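Local atomic coordinates of esterase (Sinorhizobium meliloti 1021, PDB entry 4TX1), a protein that hydrolyses acetyl esters as a carbohydrate acetylesterase of the SGNH hydrolase family, and probably acts on aryl esters as well. Residues A[121-126]-A[182-187]; A[62-67]-A[106-111]; A[47-52]-A[217-222]; A[90-95]-A[129-134]. All coordinates share one frame; numbering follows the deposited sequence.

From the N terminus, residues 47-52 at the end of helix 41-49 open contact 3, which closes only at 217-222 on helix 205-223 and encloses the other three. Contact 2 opens next, in the loop after strand 53-59, and closes at 106-111. Before it does, 90-95 opens contact 4, so these two cross. Contact 4 closes at 129-134, after 121-126 has opened contact 1, so it crosses contact 1 too; contact 1 closes at 182-187, leading into strand 185-188, and follows contact 2 in series. Contacts 1, 3 and 4 touch one another around the central parallel sheet. Contact 2 touches contact 1 but lies across the chain's centre from contact 3, about 31 Å between centres.

Contact 1: residues A[121-126]-A[182-187]; sequences RLVNLV and LDCGFF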
# COMPACT_ATOMS: atom_id res chain seq x y z
N ARG A 121 1.94 19.54 5.96
CA ARG A 121 2.10 18.59 4.88
C ARG A 121 1.05 18.81 3.76
O ARG A 121 1.40 18.78 2.63
CB ARG A 121 2.03 17.17 5.40
CG ARG A 121 2.03 16.13 4.32
CD ARG A 121 3.36 16.02 3.62
NE ARG A 121 3.40 14.83 2.81
CZ ARG A 121 3.93 14.76 1.62
NH1 ARG A 121 4.48 15.79 1.07
NH2 ARG A 121 3.83 13.63 0.98
N LEU A 122 -0.22 19.02 4.13
CA LEU A 122 -1.24 19.27 3.18
C LEU A 122 -0.91 20.52 2.35
O LEU A 122 -1.11 20.55 1.15
CB LEU A 122 -2.63 19.39 3.84
CG LEU A 122 -3.09 18.13 4.60
CD1 LEU A 122 -4.47 18.42 5.22
CD2 LEU A 122 -3.15 16.88 3.74
N VAL A 123 -0.44 21.57 3.03
CA VAL A 123 -0.10 22.80 2.28
C VAL A 123 0.94 22.45 1.23
O VAL A 123 0.86 22.88 0.08
CB VAL A 123 0.39 23.93 3.23
CG1 VAL A 123 0.91 25.10 2.38
CG2 VAL A 123 -0.80 24.32 4.14
N ASN A 124 1.98 21.75 1.65
CA ASN A 124 3.06 21.39 0.69
C ASN A 124 2.59 20.51 -0.48
O ASN A 124 3.08 20.67 -1.60
CB ASN A 124 4.20 20.70 1.45
CG ASN A 124 5.00 21.70 2.30
OD1 ASN A 124 5.32 22.83 1.81
ND2 ASN A 124 5.29 21.35 3.55
N LEU A 125 1.61 19.62 -0.22
CA LEU A 125 1.01 18.81 -1.29
C LEU A 125 0.34 19.69 -2.31
O LEU A 125 0.38 19.39 -3.51
CB LEU A 125 0.04 17.74 -0.71
CG LEU A 125 0.79 16.61 0.00
CD1 LEU A 125 -0.29 15.82 0.80
CD2 LEU A 125 1.53 15.70 -0.99
N VAL A 126 -0.31 20.78 -1.89
CA VAL A 126 -0.96 21.68 -2.81
C VAL A 126 0.15 22.41 -3.64
O VAL A 126 0.04 22.49 -4.90
CB VAL A 126 -1.84 22.73 -2.09
CG1 VAL A 126 -2.37 23.72 -3.11
CG2 VAL A 126 -3.02 22.03 -1.37
N LEU A 182 3.78 30.09 6.25
CA LEU A 182 3.66 29.57 4.92
C LEU A 182 2.92 30.46 3.92
O LEU A 182 2.61 30.01 2.82
CB LEU A 182 2.94 28.18 4.99
CG LEU A 182 3.58 27.06 5.83
CD1 LEU A 182 2.74 25.78 5.74
CD2 LEU A 182 5.01 26.84 5.39
N ASP A 183 2.62 31.70 4.26
CA ASP A 183 1.86 32.50 3.32
C ASP A 183 0.54 31.98 2.88
O ASP A 183 0.19 31.98 1.69
CB ASP A 183 2.68 32.69 2.06
CG ASP A 183 3.06 34.08 1.92
OD1 ASP A 183 3.97 34.47 2.68
OD2 ASP A 183 2.35 34.75 1.12
N CYS A 184 -0.24 31.52 3.85
CA CYS A 184 -1.58 31.08 3.63
C CYS A 184 -2.49 32.07 4.39
O CYS A 184 -2.05 32.69 5.39
CB CYS A 184 -1.79 29.70 4.36
SG CYS A 184 -0.97 28.39 3.48
N GLY A 185 -3.77 32.07 4.01
CA GLY A 185 -4.80 32.70 4.85
C GLY A 185 -5.10 31.87 6.07
O GLY A 185 -4.86 30.63 6.09
N PHE A 186 -5.69 32.53 7.06
CA PHE A 186 -6.15 31.90 8.29
C PHE A 186 -7.54 32.36 8.67
O PHE A 186 -7.89 33.57 8.57
CB PHE A 186 -5.18 32.15 9.45
CG PHE A 186 -5.67 31.62 10.76
CD1 PHE A 186 -5.72 30.23 11.02
CD2 PHE A 186 -6.14 32.47 11.73
CE1 PHE A 186 -6.26 29.76 12.17
CE2 PHE A 186 -6.71 31.97 12.91
CZ PHE A 186 -6.71 30.62 13.16
N PHE A 187 -8.35 31.45 9.17
CA PHE A 187 -9.58 31.86 9.89
C PHE A 187 -9.76 30.94 11.06
O PHE A 187 -9.68 29.69 10.89
CB PHE A 187 -10.75 31.77 8.95
CG PHE A 187 -12.05 32.29 9.55
CD1 PHE A 187 -12.26 33.67 9.65
CD2 PHE A 187 -13.03 31.42 9.97
CE1 PHE A 187 -13.46 34.15 10.19
CE2 PHE A 187 -14.22 31.89 10.54
CZ PHE A 187 -14.43 33.26 10.63
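Val123 is the one residue of 121-126 that meets 182-187, and it does so with every atom of its side chain. CB already lies 3.9 Å from Leu182 CD1. One step further, CG1 fits between two partners, with Leu182 CD1 at 3.9 Å from Val123 CG1 and the sulfur Cys184 SG also at 3.9 Å from it. The other branch, CG2, reaches Cys184 SG at 4.1 Å. Because CG1 stands opposite the backbone N (chi1 172°), the forked end presents both methyls to the sulfur, while the isobutyl group of Leu182 slants over it and uses CD1 alone. These are dispersion contacts at ordinary van der Waals range. A Schellman motif at Asp183, with positive phi, ends helix 171-182 and turns the chain so that Leu182 and Cys184 both face Val123. Arg127 adds a polar tie, its NH1 hydrogen-bonded to Leu182 O. Val123 and Cys184 also both rest on Ile141 of strand 140-145, which pairs in parallel with strand 185-188. The contact thus joins helix 112-127 to the turn between helix 171-182 and strand 185-188, against strand 140-145, while Leu122 on another side of helix 112-127 packs against helix 78-89.

Contact 2: residues A[62-67]-A[106-111]; sequences GRTTAY and PIIHGT
Two loops that follow parallel strands of the SGNH hydrolase fold meet here, the one after strand 53-59 bringing Tyr67 and Thr64 against Ile108 and His109 of the one after strand 94-98. As in other SGNH hydrolases, a glycine and an asparagine of these loops, here probably Gly62 and Asn102, may belong to the oxyanion hole. Arg63 O, hydrogen-bonded to Asn102 ND2, ties the 62-67 loop to that asparagine. The main element is an edge-to-face aromatic pair: the edge of His109 points at the face of Tyr67, with ring centroids 4.3 Å apart and planes at 61°. ND1 is the atom over the middle of the tyrosine ring, 3.6 Å from Tyr67 CZ. His109 CG is wedged between backbone N and carbonyl carbon (chi1 56°), which turns the imidazole back over the phenol. Ile108 CG2 packs 3.6 Å from Tyr67 CB and 3.9 Å from Thr64 CG2, crossing both side chains at a slant. Thr64 OG1 donates to Tyr67 O over 2.6 Å, in the carbonyl plane and on a lone pair, so the 62-67 loop folds back on itself. Ile107 of a neighbouring subunit packs on the side chains of both Tyr67 and His109. Tyr67 is held at its hydroxyl by Gly114 O, His109 only weakly, through NE2, by Thr111 O (3.1 Å). If NE2 carries the proton, ND1 probably offers no N-H to the phenol, and the pair rests on shape and dispersion.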
# COMPACT_ATOMS: atom_id res chain seq x y z
N GLY A 62 -14.29 11.37 9.71
CA GLY A 62 -13.12 10.82 10.37
C GLY A 62 -11.77 11.21 9.75
O GLY A 62 -10.75 10.71 10.14
N ARG A 63 -11.78 12.05 8.74
CA ARG A 63 -10.56 12.36 8.06
C ARG A 63 -9.58 13.06 9.02
O ARG A 63 -9.97 13.95 9.68
CB ARG A 63 -10.82 13.28 6.88
CG ARG A 63 -9.59 13.82 6.20
CD ARG A 63 -9.88 14.56 4.91
NE ARG A 63 -10.09 13.69 3.78
CZ ARG A 63 -10.90 13.96 2.76
NH1 ARG A 63 -11.69 15.01 2.76
NH2 ARG A 63 -10.96 13.12 1.78
N THR A 64 -8.33 12.61 9.02
CA THR A 64 -7.26 13.19 9.79
C THR A 64 -6.40 14.06 8.85
O THR A 64 -6.55 14.01 7.61
CB THR A 64 -6.35 12.13 10.36
OG1 THR A 64 -5.55 11.57 9.27
CG2 THR A 64 -7.16 11.00 11.08
N THR A 65 -5.48 14.83 9.44
CA THR A 65 -4.64 15.64 8.63
C THR A 65 -3.72 14.77 7.78
O THR A 65 -3.69 14.89 6.55
CB THR A 65 -3.83 16.65 9.52
OG1 THR A 65 -3.00 15.93 10.42
CG2 THR A 65 -4.72 17.67 10.31
N ALA A 66 -3.00 13.85 8.39
CA ALA A 66 -1.95 13.11 7.66
C ALA A 66 -1.67 11.76 8.29
O ALA A 66 -0.51 11.25 8.28
CB ALA A 66 -0.63 13.92 7.56
N TYR A 67 -2.70 11.17 8.90
CA TYR A 67 -2.56 9.96 9.72
C TYR A 67 -3.52 8.88 9.31
O TYR A 67 -4.66 9.09 9.02
CB TYR A 67 -2.69 10.31 11.19
CG TYR A 67 -1.71 11.38 11.64
CD1 TYR A 67 -0.37 11.06 11.99
CD2 TYR A 67 -2.06 12.70 11.62
CE1 TYR A 67 0.53 12.05 12.28
CE2 TYR A 67 -1.10 13.71 11.88
CZ TYR A 67 0.17 13.35 12.25
OH TYR A 67 1.04 14.36 12.60
N PRO A 106 -6.80 10.12 20.75
CA PRO A 106 -5.57 9.42 21.16
C PRO A 106 -5.07 8.34 20.23
O PRO A 106 -3.86 8.20 20.04
CB PRO A 106 -5.98 8.81 22.52
CG PRO A 106 -6.93 9.85 23.10
CD PRO A 106 -7.69 10.39 21.91
N ILE A 107 -5.96 7.59 19.64
CA ILE A 107 -5.57 6.54 18.72
C ILE A 107 -4.86 7.17 17.52
O ILE A 107 -4.05 6.45 16.92
CB ILE A 107 -6.67 5.60 18.25
CG1 ILE A 107 -7.80 6.32 17.52
CG2 ILE A 107 -7.25 4.79 19.49
CD1 ILE A 107 -8.77 5.41 16.67
N ILE A 108 -5.13 8.44 17.18
CA ILE A 108 -4.48 9.07 16.01
C ILE A 108 -3.17 9.69 16.43
O ILE A 108 -2.10 9.38 15.87
CB ILE A 108 -5.43 10.02 15.27
CG1 ILE A 108 -6.74 9.32 14.86
CG2 ILE A 108 -4.67 10.73 14.13
CD1 ILE A 108 -6.56 8.13 13.88
N HIS A 109 -3.23 10.55 17.45
CA HIS A 109 -2.08 10.92 18.25
C HIS A 109 -2.51 11.86 19.37
O HIS A 109 -1.81 11.91 20.42
CB HIS A 109 -0.96 11.58 17.41
CG HIS A 109 -1.40 12.79 16.62
ND1 HIS A 109 -1.73 12.77 15.27
CD2 HIS A 109 -1.62 14.04 17.03
CE1 HIS A 109 -2.13 13.98 14.89
NE2 HIS A 109 -2.06 14.76 15.95
N GLY A 110 -3.55 12.65 19.16
CA GLY A 110 -4.18 13.45 20.20
C GLY A 110 -3.55 14.81 20.44
O GLY A 110 -3.92 15.49 21.41
N THR A 111 -2.63 15.23 19.59
CA THR A 111 -1.87 16.45 19.83
C THR A 111 -2.15 17.59 18.83
O THR A 111 -2.19 17.41 17.63
CB THR A 111 -0.34 16.22 19.91
OG1 THR A 111 0.19 15.79 18.62
CG2 THR A 111 0.06 15.08 20.94

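Contact 3: residues A[47-52]-A[217-222]; sequences KALGSD and PVVRMM
Leu49 and Arg220 bring the backbones closest, their CA atoms 7.9 Å apart, where helix 41-49 is ending against helix 205-223; Gly50, with positive phi, is the first residue to leave helical geometry. Arg220 and Leu49 share the larger part of the contact about equally. The arginine chain runs straight from CG to NE and passes Leu49 head to tail, the leucine pointing back along it: Leu49 CD2 touches Arg220 CG at 3.8 Å and then lies over the centre of one guanidinium face, 4.0 Å from Arg220 CZ. At the edge of that same flat group, close to its plane, NH2 reaches Ala48 O at 2.8 Å. The bond is short but poorly aligned, with an N-H...O angle of only 115°, and counts as weak. The second leucine branch, CD1, meets Val219 CG1 at 3.8 Å, the two side chains crossing nearly at right angles; Val219 also rests on Leu142 and Leu94 of the central sheet. One turn back on the same helix, Glu216 makes a salt bridge with Arg220 NE, the stronger polar partner of this arginine. Aliphatic packing therefore lines the guanidinium on one face while its nitrogens work at the rim. Ala48 O belongs to the last turn of its helix, whose C-terminal end would be expected to favour a positive group, and together with Glu216 it probably helps to stabilise the arginine charge.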
# COMPACT_ATOMS: atom_id res chain seq x y z
N LYS A 47 -23.51 30.15 -1.72
CA LYS A 47 -24.70 31.03 -1.91
C LYS A 47 -24.26 32.46 -1.73
O LYS A 47 -24.71 33.33 -2.51
CB LYS A 47 -25.78 30.73 -0.89
CG LYS A 47 -27.09 31.53 -1.11
CD LYS A 47 -28.13 31.03 -0.11
CE LYS A 47 -29.54 31.58 -0.31
NZ LYS A 47 -30.04 31.05 -1.61
N ALA A 48 -23.39 32.71 -0.76
CA ALA A 48 -22.85 34.03 -0.52
C ALA A 48 -22.00 34.54 -1.68
O ALA A 48 -22.08 35.76 -2.01
CB ALA A 48 -22.08 34.10 0.78
N LEU A 49 -21.23 33.67 -2.37
CA LEU A 49 -20.38 34.13 -3.45
C LEU A 49 -21.18 34.23 -4.74
O LEU A 49 -20.80 34.97 -5.65
CB LEU A 49 -19.13 33.18 -3.63
CG LEU A 49 -18.22 33.07 -2.40
CD1 LEU A 49 -17.17 31.96 -2.53
CD2 LEU A 49 -17.54 34.40 -2.03
N GLY A 50 -22.25 33.48 -4.86
CA GLY A 50 -23.04 33.38 -6.08
C GLY A 50 -22.29 32.83 -7.27
O GLY A 50 -21.35 32.03 -7.11
N SER A 51 -22.64 33.31 -8.47
CA SER A 51 -22.02 32.84 -9.72
C SER A 51 -20.56 33.25 -9.99
O SER A 51 -19.92 32.74 -10.92
CB SER A 51 -22.92 33.30 -10.89
OG SER A 51 -22.89 34.73 -11.00
N ASP A 52 -19.98 34.11 -9.17
CA ASP A 52 -18.58 34.38 -9.24
C ASP A 52 -17.68 33.14 -8.91
O ASP A 52 -16.52 33.10 -9.33
CB ASP A 52 -18.23 35.47 -8.25
CG ASP A 52 -18.84 36.84 -8.63
OD1 ASP A 52 -19.36 36.98 -9.76
OD2 ASP A 52 -18.76 37.73 -7.79
N PRO A 217 -15.89 36.82 4.07
CA PRO A 217 -14.99 37.95 3.85
C PRO A 217 -13.56 37.56 3.50
O PRO A 217 -13.02 38.12 2.58
CB PRO A 217 -15.04 38.70 5.18
CG PRO A 217 -16.41 38.43 5.69
CD PRO A 217 -16.56 36.93 5.38
N VAL A 218 -12.97 36.58 4.24
CA VAL A 218 -11.60 36.16 3.97
C VAL A 218 -11.56 35.41 2.65
O VAL A 218 -10.61 35.57 1.87
CB VAL A 218 -11.01 35.37 5.15
CG1 VAL A 218 -11.66 34.01 5.27
CG2 VAL A 218 -9.51 35.23 5.01
N VAL A 219 -12.61 34.66 2.32
CA VAL A 219 -12.69 34.02 1.02
C VAL A 219 -12.76 35.00 -0.14
O VAL A 219 -12.00 34.90 -1.05
CB VAL A 219 -13.80 32.96 0.95
CG1 VAL A 219 -13.98 32.47 -0.45
CG2 VAL A 219 -13.45 31.83 1.88
N ARG A 220 -13.65 35.98 -0.08
CA ARG A 220 -13.48 37.08 -1.01
C ARG A 220 -12.10 37.74 -0.98
O ARG A 220 -11.49 37.88 -1.98
CB ARG A 220 -14.55 38.14 -0.74
CG ARG A 220 -15.97 37.68 -1.03
CD ARG A 220 -17.02 38.76 -0.83
NE ARG A 220 -18.37 38.27 -1.10
CZ ARG A 220 -18.91 38.18 -2.31
NH1 ARG A 220 -18.21 38.56 -3.37
NH2 ARG A 220 -20.14 37.72 -2.46
N MET A 221 -11.57 38.15 0.11
CA MET A 221 -10.28 38.78 -0.02
C MET A 221 -9.30 37.94 -0.86
O MET A 221 -8.66 38.42 -1.72
CB MET A 221 -9.73 39.16 1.33
CG MET A 221 -8.25 39.37 1.39
SD MET A 221 -7.78 39.93 3.01
CE MET A 221 -9.10 39.24 4.01
N MET A 222 -9.23 36.65 -0.57
CA MET A 222 -8.28 35.77 -1.22
C MET A 222 -8.60 35.49 -2.66
O MET A 222 -7.70 35.23 -3.40
CB MET A 222 -8.17 34.47 -0.46
CG MET A 222 -7.67 34.74 0.92
SD MET A 222 -7.43 33.28 1.86
CE MET A 222 -5.91 32.67 1.15

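Contact 4: residues A[90-95]-A[129-134]; sequences APLDLI and HDWPTE
His129 NE2 is hydrogen-bonded with His87 ND1, and that bond helps fix the imidazole lying over one face of Trp131, the indole that meets Ala90 across the contact. His129 CD2 stands 3.5 Å above the indole plane, displaced toward the rim. Between the segments themselves the evidence is apolar. Ala90 CB sits in the corner formed by Trp131 and Pro132, 3.5 Å from Trp131 CE3 and 3.9 Å from Trp131 CZ3, approaching the ring obliquely. The same methyl is 3.5 Å from Pro132 CD, tighter than usual for carbon atoms, and 3.6 Å from Pro132 CG. With Trp131 CG opposite the carbonyl carbon, chi1 (-59°) sets the direction of the indole and chi2 (106°) turns its CE3-CZ3 side to Ala90; Leu92 CD1 marks a looser limit at 4.4 Å from Trp131 CZ3. In the fold, the contact joins the lead-in and the return loop of the beta-alpha-beta unit made by strand 94-98, helix 112-127 and strand 140-145: the chain leaves helix 78-89 at Ala90, turns through a cis peptide bond before Pro91 and enters strand 94-98, while 129-134 leads back from helix 112-127 to the second, parallel strand. Asp93 and Ile95 pair through their backbones with Glu140 of that strand, and Trp131 also packs on Pro139 just ahead of it. The outer side belongs to the assembly. Ala90 O has a weak hydrogen bond with Trp25 NE1 of a neighbouring subunit, and Pro132 packs on Asn61 of that same subunit.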
# COMPACT_ATOMS: atom_id res chain seq x y z
N ALA A 90 -8.91 20.19 -10.27
CA ALA A 90 -8.05 21.20 -10.87
C ALA A 90 -8.70 21.72 -12.15
O ALA A 90 -9.30 21.01 -12.90
CB ALA A 90 -6.67 20.62 -11.17
N PRO A 91 -8.44 22.99 -12.46
CA PRO A 91 -7.62 23.96 -11.78
C PRO A 91 -8.38 24.66 -10.68
O PRO A 91 -9.59 24.91 -10.82
CB PRO A 91 -7.29 24.98 -12.91
CG PRO A 91 -8.44 24.91 -13.78
CD PRO A 91 -8.83 23.45 -13.82
N LEU A 92 -7.68 24.93 -9.57
CA LEU A 92 -8.29 25.51 -8.40
C LEU A 92 -7.71 26.90 -8.12
O LEU A 92 -6.50 27.09 -8.23
CB LEU A 92 -8.06 24.60 -7.18
CG LEU A 92 -8.73 23.20 -7.29
CD1 LEU A 92 -8.05 22.27 -6.23
CD2 LEU A 92 -10.18 23.40 -7.05
N ASP A 93 -8.58 27.79 -7.69
CA ASP A 93 -8.19 29.15 -7.24
C ASP A 93 -7.92 29.26 -5.76
O ASP A 93 -7.02 29.99 -5.33
CB ASP A 93 -9.25 30.18 -7.68
CG ASP A 93 -9.38 30.20 -9.19
OD1 ASP A 93 -8.41 30.54 -9.88
OD2 ASP A 93 -10.38 29.73 -9.70
N LEU A 94 -8.60 28.41 -4.96
CA LEU A 94 -8.44 28.40 -3.54
C LEU A 94 -8.74 27.01 -2.97
O LEU A 94 -9.74 26.42 -3.34
CB LEU A 94 -9.48 29.31 -2.87
CG LEU A 94 -9.49 29.53 -1.38
CD1 LEU A 94 -8.20 30.10 -0.78
CD2 LEU A 94 -10.74 30.39 -1.01
N ILE A 95 -7.89 26.61 -2.06
CA ILE A 95 -8.15 25.37 -1.27
C ILE A 95 -8.41 25.88 0.13
O ILE A 95 -7.58 26.63 0.71
CB ILE A 95 -6.95 24.41 -1.32
CG1 ILE A 95 -6.78 23.94 -2.78
CG2 ILE A 95 -7.26 23.25 -0.34
CD1 ILE A 95 -5.81 24.60 -3.62
N HIS A 129 1.85 20.07 -6.21
CA HIS A 129 1.03 19.21 -7.02
C HIS A 129 1.36 19.34 -8.48
O HIS A 129 1.51 20.48 -8.97
CB HIS A 129 -0.49 19.46 -6.78
CG HIS A 129 -1.33 18.40 -7.39
ND1 HIS A 129 -1.45 17.15 -6.83
CD2 HIS A 129 -1.96 18.32 -8.59
CE1 HIS A 129 -2.15 16.37 -7.63
NE2 HIS A 129 -2.44 17.04 -8.73
N ASP A 130 1.40 18.23 -9.21
CA ASP A 130 1.59 18.23 -10.66
C ASP A 130 0.25 18.30 -11.37
O ASP A 130 -0.40 17.32 -11.68
CB ASP A 130 2.39 16.98 -11.10
CG ASP A 130 2.83 17.06 -12.56
OD1 ASP A 130 3.09 18.20 -13.06
OD2 ASP A 130 2.95 15.99 -13.19
N TRP A 131 -0.17 19.54 -11.60
CA TRP A 131 -1.49 19.82 -12.06
C TRP A 131 -1.78 19.17 -13.45
O TRP A 131 -0.87 18.99 -14.20
CB TRP A 131 -1.73 21.33 -12.08
CG TRP A 131 -1.54 21.96 -10.77
CD1 TRP A 131 -0.51 22.72 -10.36
CD2 TRP A 131 -2.44 21.87 -9.67
NE1 TRP A 131 -0.68 23.11 -9.07
CE2 TRP A 131 -1.86 22.60 -8.61
CE3 TRP A 131 -3.66 21.25 -9.47
CZ2 TRP A 131 -2.45 22.70 -7.36
CZ3 TRP A 131 -4.24 21.36 -8.22
CH2 TRP A 131 -3.65 22.12 -7.20
N PRO A 132 -3.04 18.83 -13.74
CA PRO A 132 -3.34 18.04 -14.93
C PRO A 132 -3.16 18.75 -16.25
O PRO A 132 -3.08 18.04 -17.31
CB PRO A 132 -4.82 17.72 -14.81
CG PRO A 132 -5.31 18.51 -13.70
CD PRO A 132 -4.18 18.84 -12.81
N THR A 133 -3.28 20.04 -16.24
CA THR A 133 -3.09 20.77 -17.43
C THR A 133 -2.26 21.92 -17.03
O THR A 133 -2.30 22.36 -15.91
CB THR A 133 -4.39 21.25 -18.10
OG1 THR A 133 -5.18 22.01 -17.20
CG2 THR A 133 -5.18 20.06 -18.61
N GLU A 134 -1.42 22.45 -17.93
CA GLU A 134 -0.45 23.55 -17.58
C GLU A 134 -1.11 24.69 -16.83
O GLU A 134 -2.20 25.06 -17.13
CB GLU A 134 0.32 24.12 -18.80
CG GLU A 134 1.12 25.38 -18.47
CD GLU A 134 1.77 26.13 -19.65
OE1 GLU A 134 3.02 26.03 -19.79
OE2 GLU A 134 1.06 26.83 -20.42